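PDB 5NUP: ABC transporter permease from Klebsiella pneumoniae, which probably helps maintain outer-membrane lipid asymmetry, as an MlaA-family lipoprotein thought to remove phospholipids from the outer leaflet. Local coordinates for residues N58-Y72 and H84-G98. Residues are numbered along the deposited sequence; the frame is centred on the assembly and turned at random.
Sequences NFTSNLEEPAVMVNY and HFTRFFLNTILGMGG
Phe59 meets Gly97 and Gly98 at the open end of an antiparallel helical hairpin of the MlaA fold: helix 65-72 runs back along helix 84-93 at 158°, and the glycine turn after the second helix packs against helix 58-62. The edge of the Phe59 ring, through CD2, lies 3.2 Å from Gly97 O, while Gly98, at positive phi, brings its CA within 4.0 Å of Asn62 CG.

Asn62 is a knob among Arg87, Phe88, Asn91 and Thr92. With CG anti to the backbone N (chi1 -161°), the side chain crosses that of Phe88 with the amide tilted only modestly from the ring plane, and ND2 donates to Thr92 OG1 at 2.8 Å, nearly in the amide plane. The Thr92 hydroxyl spends its proton on Phe88 O, which leaves OG1 as the acceptor for Asn62; Phe88 O also takes Thr92 N.

Glu65 then bends at chi2 (-96°) and spreads its carboxylate between His84 and Arg87. OE2 makes a salt bridge to Arg87 NE at 3.0 Å, its hydrogen bond bent and weak; Arg87 also reaches Asp101 and Leu110 O through NH1, tying the hairpin to the chain beyond it. Pro66 lays CG over the centre of the Phe88 ring, a CH-pi contact on the face opposite Thr92 CB.

Two residues further along, Val68 CG1 sits 3.5 Å from the His84 ring centroid, over one face. Met69 SD approaches the edge of Phe85, whose side chain also touches a bound detergent. Tyr72 lies nearly parallel to the His84 imidazole but slid aside. At the edge of that imidazole, ND1 donates to the syn lone pair of Glu65 OE1 at 2.6 Å.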
# COMPACT_ATOMS: atom_id res chain seq x y z
N ASN F 58 28.00 -24.18 22.30
CA ASN F 58 27.86 -22.81 21.83
C ASN F 58 27.38 -21.92 22.96
O ASN F 58 27.88 -20.80 23.13
CB ASN F 58 26.89 -22.75 20.65
CG ASN F 58 27.51 -23.25 19.33
OD1 ASN F 58 28.62 -22.86 18.96
ND2 ASN F 58 26.79 -24.13 18.64
N PHE F 59 26.46 -22.41 23.78
CA PHE F 59 25.89 -21.58 24.84
C PHE F 59 26.93 -21.19 25.88
O PHE F 59 26.96 -20.04 26.33
CB PHE F 59 24.71 -22.30 25.49
CG PHE F 59 24.22 -21.65 26.74
CD1 PHE F 59 24.66 -22.09 27.98
CD2 PHE F 59 23.34 -20.59 26.69
CE1 PHE F 59 24.22 -21.49 29.14
CE2 PHE F 59 22.90 -19.99 27.85
CZ PHE F 59 23.33 -20.44 29.08
N THR F 60 27.80 -22.13 26.29
CA THR F 60 28.77 -21.79 27.33
C THR F 60 29.87 -20.92 26.75
O THR F 60 30.27 -19.93 27.37
CB THR F 60 29.39 -23.04 27.99
OG1 THR F 60 29.84 -23.98 27.01
CG2 THR F 60 28.40 -23.72 28.93
N SER F 61 30.37 -21.28 25.56
CA SER F 61 31.34 -20.46 24.83
C SER F 61 30.90 -19.01 24.72
O SER F 61 31.73 -18.10 24.79
CB SER F 61 31.57 -21.03 23.43
OG SER F 61 32.73 -20.46 22.87
N ASN F 62 29.60 -18.79 24.48
CA ASN F 62 29.07 -17.45 24.31
C ASN F 62 29.22 -16.62 25.58
O ASN F 62 29.39 -15.40 25.50
CB ASN F 62 27.60 -17.51 23.89
CG ASN F 62 27.11 -16.20 23.26
OD1 ASN F 62 27.53 -15.83 22.15
ND2 ASN F 62 26.24 -15.49 23.97
N LEU F 63 29.17 -17.26 26.75
CA LEU F 63 29.31 -16.51 28.00
C LEU F 63 30.69 -15.87 28.14
O LEU F 63 30.86 -14.97 28.97
CB LEU F 63 29.05 -17.43 29.19
CG LEU F 63 27.71 -18.14 29.37
CD1 LEU F 63 27.71 -18.88 30.71
CD2 LEU F 63 26.55 -17.15 29.32
N GLU F 64 31.66 -16.32 27.35
CA GLU F 64 33.02 -15.82 27.39
C GLU F 64 33.35 -14.77 26.33
O GLU F 64 34.42 -14.17 26.41
CB GLU F 64 33.99 -16.98 27.23
CG GLU F 64 33.93 -17.92 28.39
CD GLU F 64 34.97 -18.96 28.30
OE1 GLU F 64 36.07 -18.64 27.81
OE2 GLU F 64 34.67 -20.12 28.68
N GLU F 65 32.46 -14.54 25.34
CA GLU F 65 32.82 -13.63 24.25
C GLU F 65 32.80 -12.15 24.63
O GLU F 65 33.60 -11.39 24.08
CB GLU F 65 31.95 -13.86 23.01
CG GLU F 65 31.89 -15.29 22.57
CD GLU F 65 32.91 -15.57 21.48
OE1 GLU F 65 33.64 -14.62 21.14
OE2 GLU F 65 33.01 -16.72 20.98
N PRO F 66 31.97 -11.69 25.58
CA PRO F 66 32.17 -10.33 26.11
C PRO F 66 33.54 -10.15 26.75
O PRO F 66 34.15 -9.07 26.63
CB PRO F 66 31.06 -10.17 27.14
CG PRO F 66 30.00 -11.12 26.72
CD PRO F 66 30.65 -12.24 25.96
N ALA F 67 34.04 -11.19 27.42
CA ALA F 67 35.35 -11.08 28.04
C ALA F 67 36.47 -11.11 27.01
O ALA F 67 37.43 -10.36 27.11
CB ALA F 67 35.53 -12.18 29.08
N VAL F 68 36.33 -11.96 25.98
CA VAL F 68 37.33 -12.00 24.91
C VAL F 68 37.48 -10.63 24.25
O VAL F 68 38.58 -10.25 23.83
CB VAL F 68 36.99 -13.10 23.90
CG1 VAL F 68 38.03 -13.17 22.82
CG2 VAL F 68 36.93 -14.41 24.62
N MET F 69 36.38 -9.90 24.08
CA MET F 69 36.52 -8.56 23.52
C MET F 69 37.23 -7.65 24.50
O MET F 69 38.22 -6.99 24.15
CB MET F 69 35.19 -7.95 23.10
CG MET F 69 34.62 -6.91 24.05
SD MET F 69 33.15 -6.14 23.41
CE MET F 69 32.73 -5.15 24.83
N VAL F 70 36.76 -7.62 25.76
CA VAL F 70 37.29 -6.65 26.71
C VAL F 70 38.80 -6.77 26.83
O VAL F 70 39.50 -5.77 27.00
CB VAL F 70 36.60 -6.83 28.08
CG1 VAL F 70 37.48 -6.33 29.22
CG2 VAL F 70 35.26 -6.14 28.09
N ASN F 71 39.33 -7.97 26.63
CA ASN F 71 40.77 -8.18 26.72
C ASN F 71 41.49 -8.00 25.39
O ASN F 71 42.66 -7.59 25.38
CB ASN F 71 41.09 -9.58 27.27
CG ASN F 71 40.84 -9.68 28.77
OD1 ASN F 71 41.52 -9.04 29.56
ND2 ASN F 71 39.89 -10.54 29.15
N TYR F 72 40.82 -8.21 24.26
CA TYR F 72 41.46 -7.88 22.99
C TYR F 72 41.65 -6.38 22.87
O TYR F 72 42.61 -5.93 22.24
CB TYR F 72 40.66 -8.42 21.81
CG TYR F 72 41.15 -9.75 21.30
CD1 TYR F 72 42.47 -9.92 20.89
CD2 TYR F 72 40.29 -10.84 21.20
CE1 TYR F 72 42.92 -11.14 20.41
CE2 TYR F 72 40.74 -12.06 20.72
CZ TYR F 72 42.05 -12.20 20.33
OH TYR F 72 42.47 -13.42 19.85
N HIS F 84 34.62 -10.39 18.32
CA HIS F 84 33.97 -11.13 19.38
C HIS F 84 32.78 -10.37 19.96
O HIS F 84 31.84 -11.00 20.46
CB HIS F 84 35.00 -11.54 20.44
CG HIS F 84 36.02 -12.51 19.93
ND1 HIS F 84 35.78 -13.86 19.85
CD2 HIS F 84 37.27 -12.32 19.44
CE1 HIS F 84 36.84 -14.47 19.35
NE2 HIS F 84 37.76 -13.56 19.10
N PHE F 85 32.74 -9.05 19.79
CA PHE F 85 31.48 -8.35 20.05
C PHE F 85 30.39 -8.83 19.09
O PHE F 85 29.25 -9.09 19.50
CB PHE F 85 31.65 -6.84 19.95
CG PHE F 85 30.33 -6.10 20.00
CD1 PHE F 85 29.63 -5.83 18.83
CD2 PHE F 85 29.79 -5.70 21.21
CE1 PHE F 85 28.42 -5.20 18.88
CE2 PHE F 85 28.56 -5.05 21.26
CZ PHE F 85 27.89 -4.80 20.10
N THR F 86 30.72 -8.90 17.79
CA THR F 86 29.73 -9.31 16.81
C THR F 86 29.25 -10.72 17.11
O THR F 86 28.06 -11.02 17.00
CB THR F 86 30.30 -9.25 15.39
OG1 THR F 86 30.86 -7.95 15.14
CG2 THR F 86 29.23 -9.55 14.36
N ARG F 87 30.17 -11.58 17.54
CA ARG F 87 29.79 -12.93 17.92
C ARG F 87 28.81 -12.90 19.08
O ARG F 87 27.74 -13.50 19.02
CB ARG F 87 31.03 -13.76 18.26
CG ARG F 87 31.69 -14.41 17.06
CD ARG F 87 32.57 -15.55 17.48
NE ARG F 87 31.78 -16.46 18.30
CZ ARG F 87 31.10 -17.50 17.84
NH1 ARG F 87 31.07 -17.78 16.54
NH2 ARG F 87 30.41 -18.24 18.68
N PHE F 88 29.13 -12.14 20.13
CA PHE F 88 28.24 -12.13 21.28
C PHE F 88 26.86 -11.58 20.91
O PHE F 88 25.84 -12.12 21.34
CB PHE F 88 28.85 -11.33 22.44
CG PHE F 88 27.94 -11.23 23.61
CD1 PHE F 88 27.60 -12.37 24.32
CD2 PHE F 88 27.39 -10.02 23.97
CE1 PHE F 88 26.72 -12.28 25.39
CE2 PHE F 88 26.53 -9.92 25.03
CZ PHE F 88 26.19 -11.06 25.75
N PHE F 89 26.82 -10.55 20.06
CA PHE F 89 25.57 -9.83 19.83
C PHE F 89 24.66 -10.62 18.89
O PHE F 89 23.50 -10.91 19.24
CB PHE F 89 25.90 -8.44 19.29
CG PHE F 89 24.81 -7.79 18.51
CD1 PHE F 89 23.57 -7.52 19.10
CD2 PHE F 89 25.04 -7.36 17.21
CE1 PHE F 89 22.59 -6.88 18.39
CE2 PHE F 89 24.06 -6.70 16.50
CZ PHE F 89 22.83 -6.47 17.09
N LEU F 90 25.19 -11.07 17.75
CA LEU F 90 24.40 -11.92 16.88
C LEU F 90 23.94 -13.19 17.59
O LEU F 90 22.75 -13.53 17.51
CB LEU F 90 25.23 -12.28 15.64
CG LEU F 90 25.74 -11.09 14.83
CD1 LEU F 90 26.34 -11.59 13.52
CD2 LEU F 90 24.59 -10.12 14.55
N ASN F 91 24.83 -13.85 18.34
CA ASN F 91 24.48 -15.16 18.89
C ASN F 91 23.54 -15.06 20.09
O ASN F 91 22.76 -15.98 20.32
CB ASN F 91 25.73 -15.91 19.33
CG ASN F 91 26.58 -16.37 18.16
OD1 ASN F 91 27.74 -16.77 18.34
ND2 ASN F 91 26.01 -16.32 16.97
N THR F 92 23.63 -13.99 20.88
CA THR F 92 22.70 -13.83 22.00
C THR F 92 21.31 -13.39 21.54
O THR F 92 20.30 -13.80 22.11
CB THR F 92 23.26 -12.87 23.04
OG1 THR F 92 24.57 -13.32 23.41
CG2 THR F 92 22.39 -12.88 24.27
N ILE F 93 21.24 -12.48 20.57
CA ILE F 93 19.96 -11.90 20.21
C ILE F 93 19.24 -12.74 19.16
O ILE F 93 18.01 -12.88 19.23
CB ILE F 93 20.17 -10.45 19.73
CG1 ILE F 93 20.87 -9.61 20.81
CG2 ILE F 93 18.86 -9.82 19.31
CD1 ILE F 93 20.18 -9.63 22.16
N LEU F 94 19.98 -13.38 18.25
CA LEU F 94 19.39 -14.19 17.19
C LEU F 94 19.59 -15.69 17.37
O LEU F 94 18.78 -16.46 16.83
CB LEU F 94 19.96 -13.77 15.83
CG LEU F 94 19.79 -12.27 15.50
CD1 LEU F 94 20.35 -11.88 14.11
CD2 LEU F 94 18.34 -11.78 15.69
N GLY F 95 20.62 -16.13 18.09
CA GLY F 95 20.90 -17.54 18.30
C GLY F 95 20.37 -18.12 19.59
O GLY F 95 20.95 -19.08 20.13
N MET F 96 19.29 -17.54 20.11
CA MET F 96 18.52 -18.09 21.22
C MET F 96 19.34 -18.09 22.50
O MET F 96 19.55 -19.15 23.10
CB MET F 96 18.02 -19.50 20.91
CG MET F 96 16.86 -19.55 19.92
SD MET F 96 15.24 -19.19 20.59
CE MET F 96 15.23 -20.17 22.09
N GLY F 97 19.79 -16.92 22.93
CA GLY F 97 20.64 -16.84 24.11
C GLY F 97 21.99 -17.52 23.96
O GLY F 97 22.57 -17.95 24.96
N GLY F 98 22.48 -17.66 22.73
CA GLY F 98 23.78 -18.25 22.47
C GLY F 98 23.76 -19.67 21.96
O GLY F 98 24.83 -20.16 21.54